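DNA polymerase III subunit beta (Deinococcus radiodurans, PDB 4TRT) probably encircles DNA as a ring-shaped head-to-tail homodimer and tethers DNA polymerases and other proteins to it, giving them processivity. Local coordinates at residues A[118-123]-A[223-228]; A[124-129]-A[208-213]; A[134-139]-A[178-183]; A[150-155]-A[188-193]. All blocks are in the same frame, centred on the assembly; numbering follows the deposited sequence.

Interaction 1 of 4, residues A[118-123]-A[223-228]; sequences LSFPAQ and RVKMNL
Phe120 and Lys225 mark the point where the irregular chain of 118-123 comes nearest the strand 224-228, their CA atoms 6.8 Å apart. That is too wide for strand pairing, and no backbone-to-backbone hydrogen bond links the two segments; side chains fill the gap. The Phe120 ring comes down between Lys225 and Asn227, which point from the same side of their strand. With CG beside the backbone N (chi1 -60°), the ring reaches far enough that Phe120 CE2 lies 3.6 Å from Lys225 O. Against Lys225 it uses its root: Phe120 CB is 3.7 Å from Lys225 CD, so the aliphatic stem of the lysine does the touching while the ammonium end leads off. Asn227 works differently. Asn227 ND2 lies over one face of the ring, 3.5 Å from Phe120 CD2, with the amide and ring planes 26° apart. Asn227 ND2 also donates to Ser119 O at 2.9 Å, with the oxygen in the amide plane; seen from the carbonyl, ND2 sits above its plane, some 40° out, and not on a lone pair. Asn227 OD1 accepts from Thr218, and ND2 also bonds Asp53 of strand 52-59. The amide of this buried asparagine is therefore used at both ends, which favours its modelled orientation: it ties the loop between strands 103-108 and 126-129 to the sheet while giving Phe120 a polar surface to lie on.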
loop_
_atom_site.group_PDB
_atom_site.type_symbol
_atom_site.label_atom_id
_atom_site.label_comp_id
_atom_site.label_asym_id
_atom_site.label_seq_id
_atom_site.Cartn_x
_atom_site.Cartn_y
_atom_site.Cartn_z
ATOM N N LEU A 118 26.974 -22.121 5.228
ATOM C CA LEU A 118 27.010 -21.206 4.093
ATOM C C LEU A 118 28.395 -20.569 4.044
ATOM O O LEU A 118 28.867 -20.069 5.057
ATOM C CB LEU A 118 25.926 -20.131 4.231
ATOM C CG LEU A 118 24.481 -20.621 4.317
ATOM C CD1 LEU A 118 23.531 -19.479 4.677
ATOM C CD2 LEU A 118 24.058 -21.315 3.032
ATOM N N SER A 119 29.038 -20.603 2.876
ATOM C CA SER A 119 30.406 -20.099 2.707
ATOM C C SER A 119 30.426 -18.945 1.721
ATOM O O SER A 119 29.914 -19.070 0.613
ATOM C CB SER A 119 31.353 -21.189 2.170
ATOM O OG SER A 119 32.010 -21.893 3.209
ATOM N N PHE A 120 31.057 -17.845 2.120
ATOM C CA PHE A 120 31.173 -16.667 1.284
ATOM C C PHE A 120 32.663 -16.390 1.015
ATOM O O PHE A 120 33.363 -15.908 1.902
ATOM C CB PHE A 120 30.500 -15.473 1.973
ATOM C CG PHE A 120 29.027 -15.682 2.249
ATOM C CD1 PHE A 120 28.604 -16.292 3.427
ATOM C CD2 PHE A 120 28.069 -15.265 1.339
ATOM C CE1 PHE A 120 27.259 -16.490 3.679
ATOM C CE2 PHE A 120 26.715 -15.459 1.589
ATOM C CZ PHE A 120 26.311 -16.068 2.755
ATOM N N PRO A 121 33.161 -16.722 -0.195
ATOM C CA PRO A 121 34.570 -16.428 -0.516
ATOM C C PRO A 121 34.863 -14.930 -0.605
ATOM O O PRO A 121 33.956 -14.144 -0.889
ATOM C CB PRO A 121 34.777 -17.116 -1.869
ATOM C CG PRO A 121 33.413 -17.304 -2.435
ATOM C CD PRO A 121 32.510 -17.506 -1.260
ATOM N N ALA A 122 36.121 -14.553 -0.368
ATOM C CA ALA A 122 36.521 -13.151 -0.170
ATOM C C ALA A 122 37.408 -12.532 -1.268
ATOM O O ALA A 122 37.465 -11.314 -1.398
ATOM C CB ALA A 122 37.228 -13.021 1.177
ATOM N N GLN A 123 38.112 -13.354 -2.041
ATOM C CA GLN A 123 39.081 -12.841 -3.018
ATOM C C GLN A 123 38.515 -11.694 -3.862
ATOM O O GLN A 123 37.519 -11.872 -4.583
ATOM C CB GLN A 123 39.569 -13.976 -3.927
ATOM C CG GLN A 123 40.426 -13.523 -5.102
ATOM C CD GLN A 123 41.177 -14.666 -5.753
ATOM O OE1 GLN A 123 41.986 -15.335 -5.111
ATOM N NE2 GLN A 123 40.922 -14.893 -7.036
ATOM N N ARG A 223 29.450 -4.692 5.020
ATOM C CA ARG A 223 28.647 -5.546 5.915
ATOM C C ARG A 223 27.808 -6.666 5.280
ATOM O O ARG A 223 27.438 -7.590 5.994
ATOM C CB ARG A 223 27.778 -4.706 6.861
ATOM C CG ARG A 223 28.590 -3.883 7.854
ATOM C CD ARG A 223 27.700 -2.977 8.653
ATOM N NE ARG A 223 28.462 -2.163 9.594
ATOM C CZ ARG A 223 27.910 -1.332 10.469
ATOM N NH1 ARG A 223 26.588 -1.217 10.548
ATOM N NH2 ARG A 223 28.680 -0.613 11.279
ATOM N N VAL A 224 27.509 -6.606 3.978
ATOM C CA VAL A 224 26.743 -7.668 3.326
ATOM C C VAL A 224 27.594 -8.519 2.389
ATOM O O VAL A 224 28.446 -7.987 1.676
ATOM C CB VAL A 224 25.574 -7.099 2.494
ATOM C CG1 VAL A 224 24.893 -8.214 1.724
ATOM C CG2 VAL A 224 24.562 -6.389 3.377
ATOM N N LYS A 225 27.354 -9.833 2.398
ATOM C CA LYS A 225 27.909 -10.760 1.419
ATOM C C LYS A 225 26.758 -11.534 0.773
ATOM O O LYS A 225 25.862 -12.014 1.474
ATOM C CB LYS A 225 28.857 -11.748 2.085
ATOM C CG LYS A 225 29.872 -11.115 3.024
ATOM C CD LYS A 225 30.847 -12.163 3.532
ATOM C CE LYS A 225 32.059 -11.559 4.221
ATOM N NZ LYS A 225 31.818 -11.412 5.670
ATOM N N MET A 226 26.775 -11.669 -0.550
ATOM C CA MET A 226 25.713 -12.396 -1.251
ATOM C C MET A 226 26.311 -13.376 -2.225
ATOM O O MET A 226 27.174 -12.988 -3.036
ATOM C CB MET A 226 24.793 -11.427 -2.000
ATOM C CG MET A 226 23.623 -12.114 -2.695
ATOM S SD MET A 226 22.556 -11.029 -3.647
ATOM C CE MET A 226 21.515 -10.344 -2.373
ATOM N N ASN A 227 25.848 -14.626 -2.160
ATOM C CA ASN A 227 26.150 -15.640 -3.166
ATOM C C ASN A 227 24.983 -15.732 -4.138
ATOM O O ASN A 227 23.816 -15.781 -3.720
ATOM C CB ASN A 227 26.367 -17.033 -2.549
ATOM C CG ASN A 227 27.611 -17.126 -1.687
ATOM O OD1 ASN A 227 28.579 -16.386 -1.887
ATOM N ND2 ASN A 227 27.605 -18.071 -0.733
ATOM N N LEU A 228 25.301 -15.766 -5.430
ATOM C CA LEU A 228 24.298 -15.966 -6.466
ATOM C C LEU A 228 24.855 -16.812 -7.587
ATOM O O LEU A 228 26.076 -16.908 -7.754
ATOM C CB LEU A 228 23.820 -14.649 -7.043
ATOM C CG LEU A 228 24.928 -13.696 -7.500
ATOM C CD1 LEU A 228 24.664 -13.099 -8.877
ATOM C CD2 LEU A 228 25.127 -12.602 -6.454
#

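Interaction 2 of 4, residues A[124-129]-A[208-213]; sequences ADVSLD and ARFTYG
Asp125 carries its CG beside the backbone N (chi1 -69°), and this swings OD2 onto Tyr212 N, 2.9 Å away. Leu128 has its CG between backbone N and carbonyl carbon (chi1 38°), which splays CD1 toward Ala208 CB and CD2 to within 3.9 Å of Phe210 CZ. The Tyr212 N-H meets the anti lone pair of OD2, while OD1 is taken by Gln123 NE2, so both carboxylate oxygens are held. The carboxylate and Tyr212 ring planes are nearly parallel, 8° apart, with Asp125 CB 3.5 Å from Tyr212 CD2. The backbones themselves form an antiparallel pair. Leu128 and Ala208 exchange two bonds, 3.0 Å from Leu128 N to Ala208 O and 2.8 Å from Ala208 N to Leu128 O, and Phe210 N donates to Val126 O. Phe210 O then serves two donors: Asp125 N at 2.9 Å and, weakly, Val126 N at 3.4 Å. Two residues facing one make a classic beta bulge, and the Asp125 side chain takes over where regular pairing stops. Strand 126-129 is the outermost strand of its sheet within the chain; 216-220 flanks 207-212 on its other side. Phe210 reaches Leu158 and Leu189 of the facing sheet and, together with Leu128, touches Leu133 of helix 130-140, which Asp129 starts as N-cap by bonding Glu132 N.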
loop_
_atom_site.group_PDB
_atom_site.type_symbol
_atom_site.label_atom_id
_atom_site.label_comp_id
_atom_site.label_asym_id
_atom_site.label_seq_id
_atom_site.Cartn_x
_atom_site.Cartn_y
_atom_site.Cartn_z
ATOM N N ALA A 124 39.143 -10.522 -3.766
ATOM C CA ALA A 124 38.675 -9.338 -4.482
ATOM C C ALA A 124 39.122 -9.376 -5.942
ATOM O O ALA A 124 40.158 -8.822 -6.279
ATOM C CB ALA A 124 39.198 -8.078 -3.801
ATOM N N ASP A 125 38.333 -10.020 -6.799
ATOM C CA ASP A 125 38.676 -10.150 -8.221
ATOM C C ASP A 125 38.389 -8.862 -8.996
ATOM O O ASP A 125 39.180 -8.457 -9.842
ATOM C CB ASP A 125 37.936 -11.333 -8.859
ATOM C CG ASP A 125 38.425 -12.677 -8.339
ATOM O OD1 ASP A 125 39.657 -12.855 -8.210
ATOM O OD2 ASP A 125 37.576 -13.553 -8.057
ATOM N N VAL A 126 37.255 -8.233 -8.713
ATOM C CA VAL A 126 36.931 -6.921 -9.269
ATOM C C VAL A 126 36.384 -6.048 -8.158
ATOM O O VAL A 126 35.856 -6.549 -7.165
ATOM C CB VAL A 126 35.850 -6.982 -10.376
ATOM C CG1 VAL A 126 36.148 -5.966 -11.473
ATOM C CG2 VAL A 126 35.751 -8.370 -10.965
ATOM N N SER A 127 36.504 -4.743 -8.345
ATOM C CA SER A 127 35.970 -3.755 -7.424
ATOM C C SER A 127 35.257 -2.666 -8.223
ATOM O O SER A 127 35.814 -2.130 -9.171
ATOM C CB SER A 127 37.111 -3.162 -6.605
ATOM O OG SER A 127 36.651 -2.164 -5.716
ATOM N N LEU A 128 34.012 -2.366 -7.870
ATOM C CA LEU A 128 33.299 -1.228 -8.470
ATOM C C LEU A 128 32.487 -0.500 -7.405
ATOM O O LEU A 128 32.456 -0.915 -6.247
ATOM C CB LEU A 128 32.385 -1.680 -9.628
ATOM C CG LEU A 128 31.671 -3.003 -9.429
ATOM C CD1 LEU A 128 30.481 -2.782 -8.513
ATOM C CD2 LEU A 128 31.227 -3.605 -10.754
ATOM N N ASP A 129 31.842 0.594 -7.789
ATOM C CA ASP A 129 30.966 1.301 -6.861
ATOM C C ASP A 129 29.568 0.673 -6.854
ATOM O O ASP A 129 28.915 0.599 -7.894
ATOM C CB ASP A 129 30.854 2.778 -7.202
ATOM C CG ASP A 129 30.037 3.534 -6.174
ATOM O OD1 ASP A 129 30.612 3.969 -5.150
ATOM O OD2 ASP A 129 28.818 3.661 -6.375
ATOM N N ALA A 208 31.815 -2.221 -3.890
ATOM C CA ALA A 208 31.289 -3.567 -3.977
ATOM C C ALA A 208 32.339 -4.456 -4.638
ATOM O O ALA A 208 32.818 -4.142 -5.727
ATOM C CB ALA A 208 30.011 -3.569 -4.786
ATOM N N ARG A 209 32.693 -5.557 -3.988
ATOM C CA ARG A 209 33.740 -6.461 -4.472
ATOM C C ARG A 209 33.147 -7.752 -5.026
ATOM O O ARG A 209 32.272 -8.343 -4.402
ATOM C CB ARG A 209 34.709 -6.805 -3.337
ATOM C CG ARG A 209 35.726 -5.710 -3.029
ATOM C CD ARG A 209 36.472 -5.893 -1.706
ATOM N NE ARG A 209 35.607 -6.056 -0.531
ATOM C CZ ARG A 209 34.968 -5.080 0.123
ATOM N NH1 ARG A 209 35.047 -3.812 -0.273
ATOM N NH2 ARG A 209 34.223 -5.383 1.187
ATOM N N PHE A 210 33.636 -8.197 -6.181
ATOM C CA PHE A 210 33.206 -9.461 -6.793
ATOM C C PHE A 210 34.259 -10.535 -6.551
ATOM O O PHE A 210 35.456 -10.298 -6.753
ATOM C CB PHE A 210 33.061 -9.323 -8.315
ATOM C CG PHE A 210 31.874 -8.524 -8.777
ATOM C CD1 PHE A 210 31.036 -7.852 -7.901
ATOM C CD2 PHE A 210 31.615 -8.431 -10.141
ATOM C CE1 PHE A 210 29.962 -7.121 -8.375
ATOM C CE2 PHE A 210 30.544 -7.704 -10.618
ATOM C CZ PHE A 210 29.708 -7.055 -9.733
ATOM N N THR A 211 33.811 -11.713 -6.134
ATOM C CA THR A 211 34.650 -12.899 -6.099
ATOM C C THR A 211 34.038 -13.896 -7.076
ATOM O O THR A 211 32.900 -14.334 -6.879
ATOM C CB THR A 211 34.680 -13.548 -4.698
ATOM O OG1 THR A 211 35.058 -12.573 -3.718
ATOM C CG2 THR A 211 35.652 -14.723 -4.677
ATOM N N TYR A 212 34.797 -14.263 -8.110
ATOM C CA TYR A 212 34.340 -15.229 -9.115
ATOM C C TYR A 212 34.399 -16.643 -8.564
ATOM O O TYR A 212 35.340 -17.004 -7.871
ATOM C CB TYR A 212 35.218 -15.169 -10.364
ATOM C CG TYR A 212 35.253 -13.826 -11.037
ATOM C CD1 TYR A 212 34.073 -13.156 -11.343
ATOM C CD2 TYR A 212 36.461 -13.228 -11.386
ATOM C CE1 TYR A 212 34.099 -11.927 -11.967
ATOM C CE2 TYR A 212 36.499 -11.998 -12.013
ATOM C CZ TYR A 212 35.314 -11.354 -12.303
ATOM O OH TYR A 212 35.330 -10.140 -12.936
ATOM N N GLY A 213 33.386 -17.439 -8.876
ATOM C CA GLY A 213 33.366 -18.841 -8.495
ATOM C C GLY A 213 32.975 -19.680 -9.683
ATOM O O GLY A 213 32.851 -19.170 -10.796
#

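Interaction 3 of 4, residues A[134-139]-A[178-183]; sequences SRAFSS and RDFPAS
Arg178 reaches across to the helix with CG trans to its own backbone N (chi1 -171°), then turns at chi2, an unusual 139°, before running out extended. The first leg lays CB and CG against Ala136, with Arg178 CG 4.1 Å from Ala136 CA; the second passes Ser139, whose CB sits at the edge of the guanidinium. There Arg178 NH1 donates to Ser139 OG at 2.9 Å, the oxygen tilted slightly from the guanidinium plane. Ser139 OG in turn gives its proton to Arg135 O, 2.8 Å back along the helix, which leaves the hydroxyl oxygen to accept from the arginine. This is a helix packed on the sheet of a clamp domain: 134-139 and 178-181 run antiparallel, with axes 8.4 Å apart, and Arg178 and Phe180 face the helix while Asp179 sets out away from it and forms a salt bridge with Arg166. Phe180 takes the cramped rotamer with CG between N and carbonyl carbon (chi1 61°); its ring turns back so that the Arg178 carbonyl oxygen lies at its edge, and Phe180 CD1 comes 3.6 Å from Ala136 CB, obliquely. Arg178 NE also bonds Gly351 O, just before strand 353-357, which neighbours 175-181 in the sheet.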
loop_
_atom_site.group_PDB
_atom_site.type_symbol
_atom_site.label_atom_id
_atom_site.label_comp_id
_atom_site.label_asym_id
_atom_site.label_seq_id
_atom_site.Cartn_x
_atom_site.Cartn_y
_atom_site.Cartn_z
ATOM N N SER A 134 24.082 -0.525 -8.801
ATOM C CA SER A 134 22.665 -0.637 -8.484
ATOM C C SER A 134 21.776 0.197 -9.403
ATOM O O SER A 134 20.760 -0.283 -9.892
ATOM C CB SER A 134 22.416 -0.218 -7.036
ATOM O OG SER A 134 21.052 -0.426 -6.695
ATOM N N ARG A 135 22.149 1.451 -9.631
ATOM C CA ARG A 135 21.354 2.311 -10.520
ATOM C C ARG A 135 21.424 1.795 -11.974
ATOM O O ARG A 135 20.427 1.826 -12.674
ATOM C CB ARG A 135 21.722 3.802 -10.350
ATOM C CG ARG A 135 20.843 4.533 -9.323
ATOM C CD ARG A 135 21.269 5.960 -9.010
ATOM N NE ARG A 135 22.165 6.010 -7.850
ATOM C CZ ARG A 135 23.502 5.994 -7.879
ATOM N NH1 ARG A 135 24.166 5.940 -9.024
ATOM N NH2 ARG A 135 24.186 6.040 -6.736
ATOM N N ALA A 136 22.564 1.244 -12.399
ATOM C CA ALA A 136 22.664 0.613 -13.716
ATOM C C ALA A 136 21.737 -0.598 -13.814
ATOM O O ALA A 136 20.953 -0.705 -14.755
ATOM C CB ALA A 136 24.098 0.229 -14.048
ATOM N N PHE A 137 21.804 -1.492 -12.834
ATOM C CA PHE A 137 20.871 -2.627 -12.750
ATOM C C PHE A 137 19.414 -2.199 -12.841
ATOM O O PHE A 137 18.637 -2.777 -13.606
ATOM C CB PHE A 137 21.041 -3.409 -11.440
ATOM C CG PHE A 137 22.189 -4.385 -11.425
ATOM C CD1 PHE A 137 22.667 -4.991 -12.584
ATOM C CD2 PHE A 137 22.753 -4.756 -10.207
ATOM C CE1 PHE A 137 23.710 -5.904 -12.523
ATOM C CE2 PHE A 137 23.784 -5.669 -10.146
ATOM C CZ PHE A 137 24.272 -6.235 -11.302
ATOM N N SER A 138 19.046 -1.187 -12.062
ATOM C CA SER A 138 17.657 -0.718 -11.994
ATOM C C SER A 138 17.190 -0.101 -13.313
ATOM O O SER A 138 16.002 -0.102 -13.601
ATOM C CB SER A 138 17.491 0.331 -10.893
ATOM O OG SER A 138 17.616 -0.258 -9.624
ATOM N N SER A 139 18.133 0.433 -14.089
ATOM C CA SER A 139 17.831 1.056 -15.370
ATOM C C SER A 139 17.557 0.039 -16.472
ATOM O O SER A 139 16.848 0.376 -17.427
ATOM C CB SER A 139 18.980 1.964 -15.809
ATOM O OG SER A 139 19.125 3.012 -14.868
ATOM N N ARG A 178 22.963 0.353 -19.800
ATOM C CA ARG A 178 23.523 1.465 -19.057
ATOM C C ARG A 178 25.022 1.273 -18.845
ATOM O O ARG A 178 25.449 0.230 -18.346
ATOM C CB ARG A 178 22.820 1.659 -17.719
ATOM C CG ARG A 178 23.249 2.959 -17.035
ATOM C CD ARG A 178 22.096 3.689 -16.377
ATOM N NE ARG A 178 22.474 5.055 -16.025
ATOM C CZ ARG A 178 21.656 5.946 -15.476
ATOM N NH1 ARG A 178 20.391 5.640 -15.222
ATOM N NH2 ARG A 178 22.106 7.164 -15.199
ATOM N N ASP A 179 25.792 2.272 -19.260
ATOM C CA ASP A 179 27.242 2.357 -19.037
ATOM C C ASP A 179 27.471 3.085 -17.734
ATOM O O ASP A 179 26.744 4.028 -17.420
ATOM C CB ASP A 179 27.925 3.146 -20.169
ATOM C CG ASP A 179 27.985 2.371 -21.471
ATOM O OD1 ASP A 179 28.371 1.183 -21.448
ATOM O OD2 ASP A 179 27.625 2.925 -22.528
ATOM N N PHE A 180 28.476 2.649 -16.976
ATOM C CA PHE A 180 28.808 3.280 -15.707
ATOM C C PHE A 180 30.314 3.155 -15.383
ATOM O O PHE A 180 30.979 2.262 -15.902
ATOM C CB PHE A 180 27.933 2.677 -14.597
ATOM C CG PHE A 180 28.119 1.195 -14.397
ATOM C CD1 PHE A 180 27.476 0.281 -15.212
ATOM C CD2 PHE A 180 28.925 0.714 -13.368
ATOM C CE1 PHE A 180 27.644 -1.086 -15.028
ATOM C CE2 PHE A 180 29.099 -0.654 -13.174
ATOM C CZ PHE A 180 28.454 -1.554 -14.003
ATOM N N PRO A 181 30.861 4.060 -14.541
ATOM C CA PRO A 181 32.284 3.978 -14.162
ATOM C C PRO A 181 32.663 2.667 -13.470
ATOM O O PRO A 181 31.906 2.151 -12.643
ATOM C CB PRO A 181 32.468 5.154 -13.190
ATOM C CG PRO A 181 31.331 6.078 -13.462
ATOM C CD PRO A 181 30.195 5.225 -13.930
ATOM N N ALA A 182 33.837 2.142 -13.802
ATOM C CA ALA A 182 34.303 0.894 -13.211
ATOM C C ALA A 182 35.812 0.944 -12.949
ATOM O O ALA A 182 36.565 1.593 -13.682
ATOM C CB ALA A 182 33.950 -0.278 -14.116
ATOM N N SER A 183 36.239 0.287 -11.873
ATOM C CA SER A 183 37.658 0.022 -11.645
ATOM C C SER A 183 37.853 -1.314 -12.337
ATOM O O SER A 183 37.774 -2.380 -11.719
ATOM C CB SER A 183 37.983 -0.034 -10.151
ATOM O OG SER A 183 39.381 0.010 -9.929
#

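Interaction 4 of 4, residues A[150-155]-A[188-193]; sequences QAVFRG and NLIIPA
Ile190 covers the end of the short 3-10 turn with both of its branches. Ile190 CG2, trans to the backbone N, lies 3.9 Å from Gly155 CA and also touches Val152 O. At the end of the other branch, Ile190 CD1 meets Val152 CG1 at 4.0 Å, the two side chains crossing at a slant. This is ordinary van der Waals contact, gathered round a glycine that brings no side chain of its own. Backbones can therefore close in: Gly155 CA is 3.1 Å from Ile191 O, and its CA stands 4.2 Å from Pro192 CA, an antiparallel non-hydrogen-bonded pair. One step further, Ala193 N donates to Arg154 O at 3.2 Å, while Ala193 CB rests 3.4 Å from Arg154 O. The turn is held by its own N-H(i+3) to O(i) bonds, among them Gly155 N to Val152 O. Arg154 folds its guanidinium over Ala151 CA and bonds Ala148 O through NH2, so its charged end heads away from the strand. Pro192 is the N-cap of helix 193-202, and Arg154 O thus supplies an acceptor to an N-H of its first turn. The arrangement is a strand-to-helix junction of the clamp fold: 189-192, an outermost strand of its sheet within the chain, pairs with 155-161 just where that strand leaves the turn, then passes straight into the helix.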
loop_
_atom_site.group_PDB
_atom_site.type_symbol
_atom_site.label_atom_id
_atom_site.label_comp_id
_atom_site.label_asym_id
_atom_site.label_seq_id
_atom_site.Cartn_x
_atom_site.Cartn_y
_atom_site.Cartn_z
ATOM N N GLN A 150 15.604 -18.212 -25.275
ATOM C CA GLN A 150 17.042 -18.282 -25.002
ATOM C C GLN A 150 17.272 -17.989 -23.542
ATOM O O GLN A 150 17.003 -16.871 -23.074
ATOM C CB GLN A 150 17.810 -17.270 -25.854
ATOM C CG GLN A 150 17.857 -17.644 -27.324
ATOM C CD GLN A 150 18.754 -16.730 -28.126
ATOM O OE1 GLN A 150 18.274 -15.959 -28.948
ATOM N NE2 GLN A 150 20.055 -16.794 -27.877
ATOM N N ALA A 151 17.799 -18.972 -22.824
ATOM C CA ALA A 151 18.029 -18.833 -21.379
ATOM C C ALA A 151 18.865 -17.598 -21.036
ATOM O O ALA A 151 18.597 -16.918 -20.043
ATOM C CB ALA A 151 18.667 -20.098 -20.812
ATOM N N VAL A 152 19.866 -17.289 -21.856
ATOM C CA VAL A 152 20.710 -16.113 -21.588
ATOM C C VAL A 152 19.915 -14.819 -21.425
ATOM O O VAL A 152 20.334 -13.939 -20.651
ATOM C CB VAL A 152 21.826 -15.902 -22.643
ATOM C CG1 VAL A 152 22.849 -17.025 -22.571
ATOM C CG2 VAL A 152 21.245 -15.822 -24.045
ATOM N N PHE A 153 18.779 -14.689 -22.127
ATOM C CA PHE A 153 17.975 -13.448 -22.047
ATOM C C PHE A 153 17.185 -13.324 -20.748
ATOM O O PHE A 153 16.570 -12.284 -20.469
ATOM C CB PHE A 153 17.016 -13.315 -23.240
ATOM C CG PHE A 153 17.674 -12.871 -24.526
ATOM C CD1 PHE A 153 18.693 -11.918 -24.538
ATOM C CD2 PHE A 153 17.215 -13.355 -25.741
ATOM C CE1 PHE A 153 19.261 -11.501 -25.729
ATOM C CE2 PHE A 153 17.787 -12.935 -26.936
ATOM C CZ PHE A 153 18.808 -12.003 -26.928
ATOM N N ARG A 154 17.237 -14.365 -19.935
ATOM C CA ARG A 154 16.629 -14.346 -18.619
ATOM C C ARG A 154 17.546 -13.664 -17.606
ATOM O O ARG A 154 17.150 -13.441 -16.472
ATOM C CB ARG A 154 16.243 -15.779 -18.176
ATOM C CG ARG A 154 15.465 -16.553 -19.241
ATOM C CD ARG A 154 15.169 -17.998 -18.877
ATOM N NE ARG A 154 14.791 -18.737 -20.084
ATOM C CZ ARG A 154 14.949 -20.047 -20.262
ATOM N NH1 ARG A 154 15.467 -20.805 -19.297
ATOM N NH2 ARG A 154 14.602 -20.600 -21.424
ATOM N N GLY A 155 18.755 -13.298 -18.021
ATOM C CA GLY A 155 19.700 -12.627 -17.132
ATOM C C GLY A 155 20.168 -11.273 -17.632
ATOM O O GLY A 155 19.783 -10.824 -18.717
ATOM N N ASN A 188 33.205 -10.951 -18.333
ATOM C CA ASN A 188 31.797 -10.818 -18.614
ATOM C C ASN A 188 31.004 -11.872 -17.861
ATOM O O ASN A 188 31.420 -13.032 -17.779
ATOM C CB ASN A 188 31.512 -10.897 -20.110
ATOM C CG ASN A 188 32.050 -9.701 -20.870
ATOM O OD1 ASN A 188 32.748 -8.841 -20.309
ATOM N ND2 ASN A 188 31.753 -9.653 -22.155
ATOM N N LEU A 189 29.882 -11.432 -17.300
ATOM C CA LEU A 189 29.013 -12.238 -16.441
ATOM C C LEU A 189 27.574 -12.073 -16.922
ATOM O O LEU A 189 27.230 -11.034 -17.465
ATOM C CB LEU A 189 29.080 -11.730 -14.996
ATOM C CG LEU A 189 30.446 -11.695 -14.299
ATOM C CD1 LEU A 189 30.358 -10.909 -13.005
ATOM C CD2 LEU A 189 30.969 -13.093 -14.034
ATOM N N ILE A 190 26.756 -13.102 -16.731
ATOM C CA ILE A 190 25.318 -13.003 -16.921
ATOM C C ILE A 190 24.660 -13.389 -15.605
ATOM O O ILE A 190 24.795 -14.527 -15.150
ATOM C CB ILE A 190 24.787 -13.912 -18.044
ATOM C CG1 ILE A 190 25.533 -13.624 -19.364
ATOM C CG2 ILE A 190 23.277 -13.710 -18.185
ATOM C CD1 ILE A 190 25.267 -14.634 -20.461
ATOM N N ILE A 191 23.961 -12.429 -14.996
ATOM C CA ILE A 191 23.363 -12.583 -13.672
ATOM C C ILE A 191 21.849 -12.830 -13.801
ATOM O O ILE A 191 21.170 -12.061 -14.452
ATOM C CB ILE A 191 23.572 -11.302 -12.821
ATOM C CG1 ILE A 191 25.038 -10.869 -12.817
ATOM C CG2 ILE A 191 23.040 -11.484 -11.400
ATOM C CD1 ILE A 191 25.957 -11.838 -12.129
ATOM N N PRO A 192 21.312 -13.890 -13.165
ATOM C CA PRO A 192 19.865 -14.121 -13.251
ATOM C C PRO A 192 19.081 -12.892 -12.786
ATOM O O PRO A 192 19.481 -12.252 -11.807
ATOM C CB PRO A 192 19.645 -15.318 -12.325
ATOM C CG PRO A 192 20.956 -16.011 -12.276
ATOM C CD PRO A 192 21.985 -14.926 -12.365
ATOM N N ALA A 193 18.027 -12.524 -13.515
ATOM C CA ALA A 193 17.286 -11.276 -13.233
ATOM C C ALA A 193 16.761 -11.200 -11.800
ATOM O O ALA A 193 16.833 -10.138 -11.167
ATOM C CB ALA A 193 16.124 -11.089 -14.200
#

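Interactions 1 and 2 sit on the sheet that runs from the N-terminal into the central domain, and Gln123 O to Thr211 OG1 joins them. Interactions 3 and 4 belong to the sheet the central domain shares with the C-terminal one. Interaction 3 is the most buried, a helix-on-strand contact settled by a serine and an arginine; the other three are partly buried. Interaction 2 is continuous strand pairing, bonded mainly through backbone, whereas interaction 1 relies on an asparagine and an aromatic ring, and interaction 4 on a single bridge, aliphatic contacts round a glycine and one backbone bond. Leu189 packs on Phe210 and Tyr212, linking interactions 2 and 4, as Leu228 on Ile191 links 1 and 4.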